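Local coordinates for protein fluvirucin B1 DH domain from module 1 (Actinomadura vulgaris, PDB 6OBV) that probably dehydrates a polyketide chain intermediate, as the dehydratase domain of module 1 of the fluvirucin B1 polyketide synthase, at residues 43-46 and 51-54; 64-69 and 75-80; 87-92 and 119-124; 260-265 and 287-292; 270-273 and 277-280. One frame throughout, in Å; residues are numbered along the deposited sequence.

Contact 1: 43-46 and 51-54; sequences AVEL and GMVL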
loop_
_atom_site.group_PDB
_atom_site.type_symbol
_atom_site.label_atom_id
_atom_site.label_comp_id
_atom_site.label_asym_id
_atom_site.label_seq_id
_atom_site.Cartn_x
_atom_site.Cartn_y
_atom_site.Cartn_z
ATOM N N ALA A 43 0.717 -4.640 4.857
ATOM C CA ALA A 43 2.061 -4.134 4.576
ATOM C C ALA A 43 2.293 -4.168 3.074
ATOM O O ALA A 43 2.172 -5.224 2.446
ATOM C CB ALA A 43 3.141 -4.950 5.294
ATOM N N VAL A 44 2.595 -3.020 2.493
ATOM C CA VAL A 44 2.885 -2.940 1.070
ATOM C C VAL A 44 4.376 -2.651 0.945
ATOM O O VAL A 44 4.833 -1.533 1.202
ATOM C CB VAL A 44 2.033 -1.880 0.363
ATOM C CG1 VAL A 44 2.416 -1.793 -1.105
ATOM C CG2 VAL A 44 0.542 -2.211 0.501
ATOM N N GLU A 45 5.152 -3.673 0.599
ATOM C CA GLU A 45 6.532 -3.444 0.196
ATOM C C GLU A 45 6.561 -2.598 -1.068
ATOM O O GLU A 45 5.799 -2.840 -2.007
ATOM C CB GLU A 45 7.226 -4.768 -0.068
ATOM C CG GLU A 45 7.660 -5.524 1.169
ATOM C CD GLU A 45 8.846 -6.427 0.900
ATOM O OE1 GLU A 45 9.611 -6.148 -0.052
ATOM O OE2 GLU A 45 9.015 -7.415 1.643
ATOM N N LEU A 46 7.449 -1.609 -1.103
ATOM C CA LEU A 46 7.583 -0.746 -2.272
ATOM C C LEU A 46 8.865 -1.076 -3.016
ATOM O O LEU A 46 9.901 -0.431 -2.801
ATOM C CB LEU A 46 7.560 0.726 -1.868
ATOM C CG LEU A 46 6.217 1.084 -1.264
ATOM C CD1 LEU A 46 6.190 2.532 -0.796
ATOM C CD2 LEU A 46 5.148 0.804 -2.305
ATOM N N GLY A 51 10.837 1.802 0.433
ATOM C CA GLY A 51 10.695 0.925 1.571
ATOM C C GLY A 51 9.354 0.236 1.690
ATOM O O GLY A 51 9.012 -0.646 0.896
ATOM N N MET A 52 8.584 0.625 2.699
ATOM C CA MET A 52 7.348 -0.057 3.038
ATOM C C MET A 52 6.331 0.968 3.491
ATOM O O MET A 52 6.689 2.007 4.055
ATOM C CB MET A 52 7.572 -1.073 4.159
ATOM C CG MET A 52 6.367 -1.880 4.538
ATOM S SD MET A 52 6.861 -3.209 5.646
ATOM C CE MET A 52 7.940 -4.152 4.560
ATOM N N VAL A 53 5.060 0.665 3.255
ATOM C CA VAL A 53 3.965 1.437 3.823
ATOM C C VAL A 53 2.990 0.436 4.425
ATOM O O VAL A 53 2.692 -0.599 3.813
ATOM C CB VAL A 53 3.295 2.357 2.783
ATOM C CG1 VAL A 53 2.539 1.544 1.717
ATOM C CG2 VAL A 53 2.375 3.348 3.460
ATOM N N LEU A 54 2.589 0.685 5.668
ATOM C CA LEU A 54 1.561 -0.096 6.342
ATOM C C LEU A 54 0.318 0.763 6.446
ATOM O O LEU A 54 0.409 1.966 6.720
ATOM C CB LEU A 54 1.996 -0.533 7.741
ATOM C CG LEU A 54 3.112 -1.575 7.804
ATOM C CD1 LEU A 54 4.485 -0.919 7.540
ATOM C CD2 LEU A 54 3.078 -2.271 9.160
#
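Met52 holds CG anti to its backbone N (chi1 -177°) and stays extended to the sulfur, where a turn at chi3 (-64°) swings CE back to lie 3.7 Å from CG of Glu45. This pair sits on one face of a beta hairpin, strands 40-45 and 52-58, in the hotdog half that holds helix 79-92. The short strand segments run antiparallel, with axes 4.7 Å apart. Ala43 shares that face: its CB approaches SD of Met52 at 4.1 Å and also packs on CG of Leu54; Glu92 of the helix lies on Ala43 and Met52, and Ala89 on Leu54. On the other face Val53 turns CG1 into the space between its own N and carbonyl carbon, which carries this methyl to 3.7 Å from CB of Val44. The same two residues form the hydrogen-bonded pair: Val44 N reaches Val53 O at 2.8 Å almost in line with the carbonyl, whereas Val53 N comes to Val44 O at 3.0 Å from a tilted direction. The carbonyl of Val44 also receives a CA-H contact from Met52. At the loop end of the hairpin the second subunit arrives, Gln118 of that chain donating from NE2 to Glu45 O and packing on Val44 and Leu46. The last rung before the loop is Leu46 N to Gly51 O, 2.7 Å, and CB of Leu46 lies against that same oxygen.

Contact 2: 64-69 and 75-80; sequences PWLADH and VLFPGT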
loop_
_atom_site.group_PDB
_atom_site.type_symbol
_atom_site.label_atom_id
_atom_site.label_comp_id
_atom_site.label_asym_id
_atom_site.label_seq_id
_atom_site.Cartn_x
_atom_site.Cartn_y
_atom_site.Cartn_z
ATOM N N PRO A 64 -13.291 1.694 20.527
ATOM C CA PRO A 64 -14.097 2.573 21.401
ATOM C C PRO A 64 -13.273 3.375 22.398
ATOM O O PRO A 64 -13.762 4.388 22.914
ATOM C CB PRO A 64 -15.042 1.595 22.113
ATOM C CG PRO A 64 -14.360 0.253 22.016
ATOM C CD PRO A 64 -13.607 0.266 20.719
ATOM N N TRP A 65 -12.044 2.961 22.689
ATOM C CA TRP A 65 -11.214 3.727 23.605
ATOM C C TRP A 65 -10.838 5.093 23.033
ATOM O O TRP A 65 -10.512 6.007 23.803
ATOM C CB TRP A 65 -9.959 2.922 23.962
ATOM C CG TRP A 65 -9.155 2.452 22.768
ATOM C CD1 TRP A 65 -9.274 1.255 22.126
ATOM C CD2 TRP A 65 -8.095 3.165 22.097
ATOM N NE1 TRP A 65 -8.359 1.178 21.094
ATOM C CE2 TRP A 65 -7.618 2.332 21.063
ATOM C CE3 TRP A 65 -7.501 4.420 22.276
ATOM C CZ2 TRP A 65 -6.586 2.721 20.196
ATOM C CZ3 TRP A 65 -6.461 4.807 21.417
ATOM C CH2 TRP A 65 -6.023 3.962 20.385
ATOM N N LEU A 66 -10.894 5.255 21.706
ATOM C CA LEU A 66 -10.631 6.557 21.088
ATOM C C LEU A 66 -11.449 7.662 21.731
ATOM O O LEU A 66 -10.947 8.769 21.955
ATOM C CB LEU A 66 -10.946 6.513 19.597
ATOM C CG LEU A 66 -9.971 5.793 18.678
ATOM C CD1 LEU A 66 -10.636 5.652 17.316
ATOM C CD2 LEU A 66 -8.655 6.551 18.581
ATOM N N ALA A 67 -12.712 7.375 22.049
ATOM C CA ALA A 67 -13.630 8.391 22.540
ATOM C C ALA A 67 -13.226 8.955 23.884
ATOM O O ALA A 67 -13.821 9.942 24.318
ATOM C CB ALA A 67 -15.047 7.825 22.649
ATOM N N ASP A 68 -12.235 8.367 24.541
ATOM C CA ASP A 68 -11.965 8.634 25.942
ATOM C C ASP A 68 -10.654 9.366 26.174
ATOM O O ASP A 68 -10.172 9.406 27.312
ATOM C CB ASP A 68 -11.960 7.319 26.712
ATOM C CG ASP A 68 -13.342 6.807 26.980
ATOM O OD1 ASP A 68 -14.305 7.557 26.734
ATOM O OD2 ASP A 68 -13.464 5.656 27.444
ATOM N N HIS A 69 -10.044 9.922 25.132
ATOM C CA HIS A 69 -8.834 10.727 25.293
ATOM C C HIS A 69 -8.983 11.984 24.458
ATOM O O HIS A 69 -9.211 11.906 23.244
ATOM C CB HIS A 69 -7.582 9.958 24.880
ATOM C CG HIS A 69 -6.330 10.779 24.902
ATOM N ND1 HIS A 69 -5.855 11.449 23.795
ATOM C CD2 HIS A 69 -5.448 11.029 25.898
ATOM C CE1 HIS A 69 -4.733 12.075 24.107
ATOM N NE2 HIS A 69 -4.465 11.839 25.378
ATOM N N VAL A 75 -11.938 15.126 20.790
ATOM C CA VAL A 75 -11.313 13.811 20.828
ATOM C C VAL A 75 -10.005 13.884 20.047
ATOM O O VAL A 75 -9.997 14.278 18.874
ATOM C CB VAL A 75 -12.249 12.738 20.249
ATOM C CG1 VAL A 75 -11.600 11.369 20.318
ATOM C CG2 VAL A 75 -13.571 12.749 20.993
ATOM N N LEU A 76 -8.901 13.510 20.704
ATOM C CA LEU A 76 -7.560 13.527 20.129
ATOM C C LEU A 76 -6.967 12.132 20.174
ATOM O O LEU A 76 -6.969 11.488 21.233
ATOM C CB LEU A 76 -6.626 14.464 20.897
ATOM C CG LEU A 76 -6.976 15.934 20.734
ATOM C CD1 LEU A 76 -6.164 16.766 21.712
ATOM C CD2 LEU A 76 -6.722 16.341 19.292
ATOM N N PHE A 77 -6.440 11.682 19.045
ATOM C CA PHE A 77 -5.686 10.440 19.036
ATOM C C PHE A 77 -4.494 10.586 19.981
ATOM O O PHE A 77 -3.804 11.609 19.942
ATOM C CB PHE A 77 -5.232 10.117 17.612
ATOM C CG PHE A 77 -4.647 8.731 17.445
ATOM C CD1 PHE A 77 -5.472 7.608 17.406
ATOM C CD2 PHE A 77 -3.274 8.560 17.293
ATOM C CE1 PHE A 77 -4.933 6.338 17.244
ATOM C CE2 PHE A 77 -2.719 7.295 17.121
ATOM C CZ PHE A 77 -3.552 6.181 17.086
ATOM N N PRO A 78 -4.237 9.618 20.858
ATOM C CA PRO A 78 -3.160 9.799 21.848
ATOM C C PRO A 78 -1.792 9.686 21.197
ATOM O O PRO A 78 -1.569 8.839 20.333
ATOM C CB PRO A 78 -3.397 8.664 22.858
ATOM C CG PRO A 78 -4.133 7.590 22.078
ATOM C CD PRO A 78 -4.901 8.296 20.955
ATOM N N GLY A 79 -0.871 10.562 21.614
ATOM C CA GLY A 79 0.501 10.467 21.130
ATOM C C GLY A 79 1.087 9.078 21.297
ATOM O O GLY A 79 1.888 8.625 20.464
ATOM N N THR A 80 0.671 8.364 22.346
ATOM C CA THR A 80 1.124 6.990 22.517
ATOM C C THR A 80 0.608 6.082 21.418
ATOM O O THR A 80 1.211 5.041 21.152
ATOM C CB THR A 80 0.703 6.429 23.883
ATOM O OG1 THR A 80 -0.720 6.482 24.022
ATOM C CG2 THR A 80 1.372 7.211 25.027
HETATM O O HOH W 1 -8.319 8.819 21.260
#
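The histidine-to-proline signature that dehydratases of the double-hotdog family carry ahead of their first central helix is recognisable here, with His69 at its start and Pro78 at its end. The turn between them brings the two together: CB of Pro78 stands over one face of the His69 imidazole, 3.9 Å from the ring centroid, in a CH-pi contact. The other grip on the ring is polar. With CG anti to the backbone N (chi1 175°), the imidazole swings so that ND1 donates to Leu76 O at 2.8 Å, in a nearly straight bond (176°) lying in the ring plane. Leu76 N in turn bonds to His69 O, on a lone pair, so backbone and side chain of His69 are both fixed by one residue, and the rotation of the ring is set. Asp231 of helix 227-232 and Phe193 flank it, an arrangement consistent with the active-site region of these enzymes. Nearer the 3-10 turn the packing is apolar. Leu66 CD2 meets the edge of the Phe77 ring at CD1, 3.6 Å away, while CD of Pro78 lies over a face of that ring. Trp65 presents its edge to the proline, CZ3 lying 3.7 Å from Pro78 CG. A water joins the two backbones, donating to Leu66 O at 2.7 Å and to Leu76 O at 3.0 Å.

Contact 3: 87-92 and 119-124; sequences VRAGDE and VAVTAA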
loop_
_atom_site.group_PDB
_atom_site.type_symbol
_atom_site.label_atom_id
_atom_site.label_comp_id
_atom_site.label_asym_id
_atom_site.label_seq_id
_atom_site.Cartn_x
_atom_site.Cartn_y
_atom_site.Cartn_z
ATOM N N VAL A 87 6.209 1.760 16.187
ATOM C CA VAL A 87 6.944 0.574 16.617
ATOM C C VAL A 87 6.481 -0.659 15.843
ATOM O O VAL A 87 7.303 -1.478 15.409
ATOM C CB VAL A 87 6.812 0.394 18.137
ATOM C CG1 VAL A 87 7.203 -1.034 18.515
ATOM C CG2 VAL A 87 7.717 1.403 18.854
ATOM N N ARG A 88 5.169 -0.803 15.636
ATOM C CA ARG A 88 4.676 -1.942 14.869
ATOM C C ARG A 88 5.250 -1.952 13.455
ATOM O O ARG A 88 5.589 -3.016 12.920
ATOM C CB ARG A 88 3.150 -1.929 14.828
ATOM C CG ARG A 88 2.531 -3.195 14.231
ATOM C CD ARG A 88 3.174 -4.425 14.819
ATOM N NE ARG A 88 2.632 -5.661 14.243
ATOM C CZ ARG A 88 3.024 -6.193 13.088
ATOM N NH1 ARG A 88 3.970 -5.609 12.365
ATOM N NH2 ARG A 88 2.473 -7.318 12.653
ATOM N N ALA A 89 5.382 -0.778 12.830
ATOM C CA ALA A 89 6.000 -0.746 11.507
ATOM C C ALA A 89 7.471 -1.117 11.595
ATOM O O ALA A 89 7.996 -1.821 10.727
ATOM C CB ALA A 89 5.822 0.631 10.875
ATOM N N GLY A 90 8.145 -0.685 12.663
ATOM C CA GLY A 90 9.510 -1.126 12.884
ATOM C C GLY A 90 9.663 -2.636 12.921
ATOM O O GLY A 90 10.612 -3.182 12.350
ATOM N N ASP A 91 8.757 -3.334 13.625
ATOM C CA ASP A 91 8.838 -4.795 13.669
ATOM C C ASP A 91 8.735 -5.402 12.282
ATOM O O ASP A 91 9.338 -6.444 12.006
ATOM C CB ASP A 91 7.718 -5.387 14.516
ATOM C CG ASP A 91 7.760 -4.928 15.923
ATOM O OD1 ASP A 91 8.854 -4.542 16.378
ATOM O OD2 ASP A 91 6.689 -4.939 16.562
ATOM N N GLU A 92 7.941 -4.788 11.412
ATOM C CA GLU A 92 7.692 -5.376 10.112
ATOM C C GLU A 92 8.934 -5.326 9.239
ATOM O O GLU A 92 9.064 -6.140 8.321
ATOM C CB GLU A 92 6.508 -4.648 9.458
ATOM C CG GLU A 92 5.742 -5.466 8.413
ATOM C CD GLU A 92 4.989 -6.656 9.009
ATOM O OE1 GLU A 92 4.741 -6.689 10.244
ATOM O OE2 GLU A 92 4.636 -7.555 8.218
ATOM N N VAL A 119 1.528 4.334 7.654
ATOM C CA VAL A 119 2.826 4.387 8.307
ATOM C C VAL A 119 3.870 4.075 7.244
ATOM O O VAL A 119 3.929 2.953 6.731
ATOM C CB VAL A 119 2.926 3.401 9.484
ATOM C CG1 VAL A 119 4.250 3.592 10.194
ATOM C CG2 VAL A 119 1.752 3.576 10.468
ATOM N N ALA A 120 4.681 5.064 6.890
ATOM C CA ALA A 120 5.679 4.898 5.847
ATOM C C ALA A 120 7.055 4.717 6.477
ATOM O O ALA A 120 7.417 5.441 7.409
ATOM C CB ALA A 120 5.672 6.100 4.904
ATOM N N VAL A 121 7.808 3.735 5.975
ATOM C CA VAL A 121 9.136 3.395 6.479
ATOM C C VAL A 121 10.098 3.365 5.294
ATOM O O VAL A 121 9.825 2.705 4.287
ATOM C CB VAL A 121 9.131 2.037 7.208
ATOM C CG1 VAL A 121 10.523 1.664 7.651
ATOM C CG2 VAL A 121 8.182 2.074 8.403
ATOM N N THR A 122 11.219 4.069 5.407
ATOM C CA THR A 122 12.143 4.125 4.284
ATOM C C THR A 122 13.044 2.889 4.249
ATOM O O THR A 122 13.075 2.068 5.170
ATOM C CB THR A 122 13.014 5.383 4.345
ATOM O OG1 THR A 122 13.801 5.354 5.546
ATOM C CG2 THR A 122 12.157 6.674 4.324
ATOM N N ALA A 123 13.774 2.753 3.146
ATOM C CA ALA A 123 14.880 1.811 3.120
ATOM C C ALA A 123 15.908 2.241 4.155
ATOM O O ALA A 123 16.072 3.434 4.432
ATOM C CB ALA A 123 15.522 1.758 1.731
ATOM N N ALA A 124 16.590 1.262 4.741
ATOM C CA ALA A 124 17.624 1.574 5.717
ATOM C C ALA A 124 18.851 2.144 5.020
ATOM O O ALA A 124 19.221 1.708 3.925
ATOM C CB ALA A 124 18.006 0.326 6.507
#
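Val119 opens the contact by setting CG1 against CB of Ala89, a methyl-to-methyl approach of 3.4 Å that is tighter than usual van der Waals packing. The valine holds this branch anti to its backbone N (chi1 -175°), where it projects from the strand toward helix 79-92. Its backbone pairs with Leu54 of the neighbouring strand, whose side chain also touches Ala89, so the helix rests on two adjacent strands at once. Ala120, next along, points its methyl away from the helix, and its backbone is bonded to Ala133 on the other flank. Val121 returns to the helix side. It uses the other branch, CG2, which sits 3.7 Å from the same CB of Ala89, and its backbone is bonded to Met52. Beyond it the chain leaves the helix: Thr122 OG1 donates to Ala123 O at 3.2 Å, from above the carbonyl plane, and accepts from Glu131 N, which ties the outgoing turn to strand 130-137. On the helix itself Arg88 and Glu92 form an ion pair one turn apart that skirts the interface; its modelled length is too short to be relied on. The layout is that of a hotdog, a long helix lying on a curved antiparallel sheet. One alanine methyl is received by two valines spaced two residues apart, and the Ala89 and Val119 CA atoms come within 6.8 Å. Since the union is made of methyl groups alone, shape and the exclusion of water, with no directional bond, hold helix to strand here.

Contact 4: 260-265 and 287-292; sequences SGAQRV and APVAGI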
loop_
_atom_site.group_PDB
_atom_site.type_symbol
_atom_site.label_atom_id
_atom_site.label_comp_id
_atom_site.label_asym_id
_atom_site.label_seq_id
_atom_site.Cartn_x
_atom_site.Cartn_y
_atom_site.Cartn_z
ATOM N N SER A 260 5.337 -7.707 24.674
ATOM C CA SER A 260 4.144 -7.258 23.971
ATOM C C SER A 260 2.867 -7.610 24.736
ATOM O O SER A 260 2.839 -8.535 25.550
ATOM C CB SER A 260 4.107 -7.865 22.554
ATOM O OG SER A 260 3.974 -9.300 22.560
ATOM N N GLY A 261 1.820 -6.825 24.499
ATOM C CA GLY A 261 0.471 -7.177 24.924
ATOM C C GLY A 261 0.179 -7.098 26.411
ATOM O O GLY A 261 -0.616 -7.895 26.914
ATOM N N ALA A 262 0.786 -6.160 27.135
ATOM C CA ALA A 262 0.535 -6.075 28.569
ATOM C C ALA A 262 -0.827 -5.453 28.849
ATOM O O ALA A 262 -1.331 -4.617 28.080
ATOM C CB ALA A 262 1.618 -5.262 29.274
ATOM N N GLN A 263 -1.421 -5.883 29.962
ATOM C CA GLN A 263 -2.670 -5.352 30.498
ATOM C C GLN A 263 -2.464 -4.466 31.721
ATOM O O GLN A 263 -3.182 -3.480 31.897
ATOM C CB GLN A 263 -3.611 -6.494 30.888
ATOM C CG GLN A 263 -3.715 -7.614 29.884
ATOM C CD GLN A 263 -4.602 -8.731 30.388
ATOM O OE1 GLN A 263 -5.535 -8.493 31.164
ATOM N NE2 GLN A 263 -4.319 -9.960 29.957
ATOM N N ARG A 264 -1.534 -4.830 32.592
ATOM C CA ARG A 264 -1.208 -4.077 33.794
ATOM C C ARG A 264 0.304 -3.933 33.844
ATOM O O ARG A 264 1.028 -4.835 33.416
ATOM C CB ARG A 264 -1.731 -4.780 35.059
ATOM C CG ARG A 264 -3.126 -5.375 34.906
ATOM C CD ARG A 264 -3.578 -6.129 36.152
ATOM N NE ARG A 264 -2.564 -7.064 36.617
ATOM C CZ ARG A 264 -2.598 -7.661 37.808
ATOM N NH1 ARG A 264 -3.603 -7.409 38.637
ATOM N NH2 ARG A 264 -1.633 -8.506 38.176
ATOM N N VAL A 265 0.790 -2.786 34.315
ATOM C CA VAL A 265 2.224 -2.537 34.334
ATOM C C VAL A 265 2.605 -1.784 35.597
ATOM O O VAL A 265 1.774 -1.163 36.265
ATOM C CB VAL A 265 2.720 -1.739 33.099
ATOM C CG1 VAL A 265 2.525 -2.539 31.775
ATOM C CG2 VAL A 265 2.092 -0.347 33.053
ATOM N N ALA A 287 9.301 -7.960 35.384
ATOM C CA ALA A 287 10.005 -8.239 34.147
ATOM C C ALA A 287 9.842 -7.066 33.182
ATOM O O ALA A 287 8.860 -6.326 33.261
ATOM C CB ALA A 287 9.477 -9.529 33.515
ATOM N N PRO A 288 10.801 -6.869 32.278
ATOM C CA PRO A 288 10.759 -5.681 31.409
ATOM C C PRO A 288 9.567 -5.701 30.462
ATOM O O PRO A 288 9.142 -6.750 29.979
ATOM C CB PRO A 288 12.082 -5.756 30.636
ATOM C CG PRO A 288 12.960 -6.707 31.430
ATOM C CD PRO A 288 12.021 -7.674 32.075
ATOM N N VAL A 289 9.010 -4.520 30.208
ATOM C CA VAL A 289 7.941 -4.345 29.232
ATOM C C VAL A 289 8.312 -3.297 28.191
ATOM O O VAL A 289 8.240 -3.548 26.986
ATOM C CB VAL A 289 6.599 -3.986 29.916
ATOM C CG1 VAL A 289 5.565 -3.594 28.869
ATOM C CG2 VAL A 289 6.084 -5.160 30.731
ATOM N N ALA A 290 8.715 -2.113 28.639
ATOM C CA ALA A 290 9.120 -1.067 27.716
ATOM C C ALA A 290 10.051 -0.125 28.447
ATOM O O ALA A 290 10.028 -0.034 29.682
ATOM C CB ALA A 290 7.921 -0.296 27.150
ATOM N N GLY A 291 10.882 0.551 27.675
ATOM C CA GLY A 291 11.714 1.619 28.201
ATOM C C GLY A 291 11.575 2.820 27.299
ATOM O O GLY A 291 11.545 2.694 26.076
ATOM N N ILE A 292 11.445 3.984 27.908
ATOM C CA ILE A 292 11.453 5.250 27.181
ATOM C C ILE A 292 12.597 6.077 27.745
ATOM O O ILE A 292 12.577 6.458 28.924
ATOM C CB ILE A 292 10.122 5.997 27.299
ATOM C CG1 ILE A 292 9.011 5.225 26.585
ATOM C CG2 ILE A 292 10.264 7.388 26.718
ATOM C CD1 ILE A 292 7.750 5.099 27.408
#
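The backbone of Val289 is held by hydrogen bonds to both Leu258 and Ala259, and this double grip fixes the residue whose side chain makes the whole contact with Ala262 and Val265. One methyl does the touching: CG1 of Val289 lies 4.3 Å from CB of Ala262 and 4.3 Å from CG1 of Val265. The two partners are themselves neighbours, Ala262 CB and Val265 CG1 being 3.8 Å apart, so the three methyl groups form a small triangle with the Val289 branch at its apex. Torsions explain the convergence. Val289 carries CG1 opposite its backbone N (chi1 171°), which extends it across toward the loop, while Val265 keeps CG1 beside its own N (chi1 -64°), on the side where Ala262 sits. At these separations the packing is easy, and the contact is apolar, with no polar atom of either partner taking part. Leu229 of helix 227-232 lies against both Ala262 and Val265, and Ile281 of strand 277-282 touches both valines, so the cluster continues into a larger apolar core. The backbone of Val265 is paired with Val210, which anchors strand 264-271 from its other flank. Near Val289 the strand departs from regular geometry: its psi of -52° lets Val289 and Ala290 both face Ile281. Strand 277-282 lies between the two strands joined here, so the side chains reach across an intervening strand. The irregularity is a classic beta bulge, set in the curved antiparallel sheet of the second hotdog, against helix 227-232.

Contact 5: 270-273 and 277-280; sequences QPTD and TSLH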
loop_
_atom_site.group_PDB
_atom_site.type_symbol
_atom_site.label_atom_id
_atom_site.label_comp_id
_atom_site.label_asym_id
_atom_site.label_seq_id
_atom_site.Cartn_x
_atom_site.Cartn_y
_atom_site.Cartn_z
ATOM N N GLN A 270 11.328 9.316 36.096
ATOM C CA GLN A 270 12.221 10.265 36.743
ATOM C C GLN A 270 12.607 11.302 35.705
ATOM O O GLN A 270 12.564 11.022 34.505
ATOM C CB GLN A 270 13.465 9.567 37.313
ATOM C CG GLN A 270 14.088 8.609 36.345
ATOM C CD GLN A 270 14.924 7.561 37.036
ATOM O OE1 GLN A 270 15.556 7.831 38.055
ATOM N NE2 GLN A 270 14.934 6.355 36.484
ATOM N N PRO A 271 12.991 12.501 36.130
ATOM C CA PRO A 271 13.435 13.485 35.142
ATOM C C PRO A 271 14.784 13.082 34.567
ATOM O O PRO A 271 15.551 12.321 35.164
ATOM C CB PRO A 271 13.537 14.793 35.940
ATOM C CG PRO A 271 13.361 14.415 37.411
ATOM C CD PRO A 271 13.339 12.911 37.500
ATOM N N THR A 272 15.041 13.573 33.363
ATOM C CA THR A 272 16.393 13.681 32.849
ATOM C C THR A 272 16.814 15.144 32.953
ATOM O O THR A 272 16.020 16.018 33.312
ATOM C CB THR A 272 16.489 13.180 31.404
ATOM O OG1 THR A 272 15.928 14.165 30.526
ATOM C CG2 THR A 272 15.743 11.859 31.228
ATOM N N ASP A 273 18.073 15.420 32.627
ATOM C CA ASP A 273 18.595 16.784 32.666
ATOM C C ASP A 273 18.111 17.645 31.500
ATOM O O ASP A 273 18.587 18.775 31.348
ATOM C CB ASP A 273 20.122 16.752 32.686
ATOM C CG ASP A 273 20.664 15.649 33.563
ATOM O OD1 ASP A 273 21.362 15.963 34.546
ATOM O OD2 ASP A 273 20.379 14.469 33.270
ATOM N N THR A 277 11.397 13.533 30.861
ATOM C CA THR A 277 11.136 12.409 31.754
ATOM C C THR A 277 11.577 11.117 31.089
ATOM O O THR A 277 11.309 10.900 29.903
ATOM C CB THR A 277 9.631 12.282 32.103
ATOM O OG1 THR A 277 9.104 13.545 32.540
ATOM C CG2 THR A 277 9.401 11.187 33.189
ATOM N N SER A 278 12.224 10.239 31.853
ATOM C CA SER A 278 12.455 8.878 31.383
ATOM C C SER A 278 11.464 7.940 32.061
ATOM O O SER A 278 10.957 8.230 33.145
ATOM C CB SER A 278 13.892 8.429 31.647
ATOM O OG SER A 278 14.118 8.161 33.021
ATOM N N LEU A 279 11.160 6.825 31.400
ATOM C CA LEU A 279 10.188 5.889 31.953
ATOM C C LEU A 279 10.610 4.467 31.636
ATOM O O LEU A 279 10.964 4.139 30.499
ATOM C CB LEU A 279 8.754 6.104 31.420
ATOM C CG LEU A 279 8.095 7.470 31.575
ATOM C CD1 LEU A 279 7.799 7.951 30.197
ATOM C CD2 LEU A 279 6.822 7.410 32.373
ATOM N N HIS A 280 10.544 3.623 32.651
ATOM C CA HIS A 280 10.879 2.222 32.511
ATOM C C HIS A 280 9.705 1.435 33.053
ATOM O O HIS A 280 9.279 1.642 34.193
ATOM C CB HIS A 280 12.203 1.907 33.213
ATOM C CG HIS A 280 13.364 2.623 32.587
ATOM N ND1 HIS A 280 13.838 2.308 31.329
ATOM C CD2 HIS A 280 14.097 3.682 33.008
ATOM C CE1 HIS A 280 14.833 3.121 31.017
ATOM N NE2 HIS A 280 15.011 3.962 32.020
#
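Two backbone hydrogen bonds tie Gln270 to Ser278 and set the register of the segments. Ser278 N meets Gln270 O at 2.8 Å, nearly end-on to the carbonyl; the return bond, from Gln270 N to Ser278 O, is longer at 3.2 Å and comes in tilted from the carbonyl plane. A weaker polar contact joins the next pair, where the CA of Thr277 turns its hydrogen toward Gln270 O at 3.4 Å. That oxygen is also brushed by CG2 of Thr277, so one carbonyl is surrounded by a strong donor and two carbon groups.

Side-chain packing follows on the face shared by Gln270 and Ser278. The serine places OG between its own N and carbonyl carbon (chi1 73°), and Gln270 sends CG into the equivalent crowded position (chi1 47°), which brings CG and OG to 3.4 Å alongside each other. From the turn side Thr272 adds its methyl, CG2 lying 3.9 Å from CB of Ser278, while its hydroxyl OG1 takes the backbone N of Asp274 inside the turn. Pro271 and Thr277 form the non-hydrogen-bonded pair beyond, their CA atoms only 4.2 Å apart and their side chains diverging. As a non-hydrogen-bonded pair, these positions need no N-H from Pro271.

On its other flank, strand 277-282 pairs with strand 288-299, through Thr277 with Leu295 and Leu279 with Ile292. The whole is an antiparallel beta hairpin, strands 264-271 and 277-282, in the second hotdog half of the dehydratase fold.

Overall arrangement
Contacts 1, 2 and 3 follow one another along the chain in the first hotdog half, contacts 4 and 5 in the second. Contacts 1 and 3 touch, their centres 8 Å apart, because strands 52-58 and 115-121 are neighbours; contact 2 shares helix 79-92 with contact 3, 23 Å between centres. Contact 5 falls within the chain span bounded by contact 4; they touch, centres 17 Å apart, strands 264-271 and 288-299 both neighbouring strand 277-282. Contacts 1 and 5 mark distant ends, 34 Å between centres. Contact 2 lies nearest the chain's centre, about 10 Å from it, and its histidine meets helix 227-232, consistent with an active-site region between the two hotdogs.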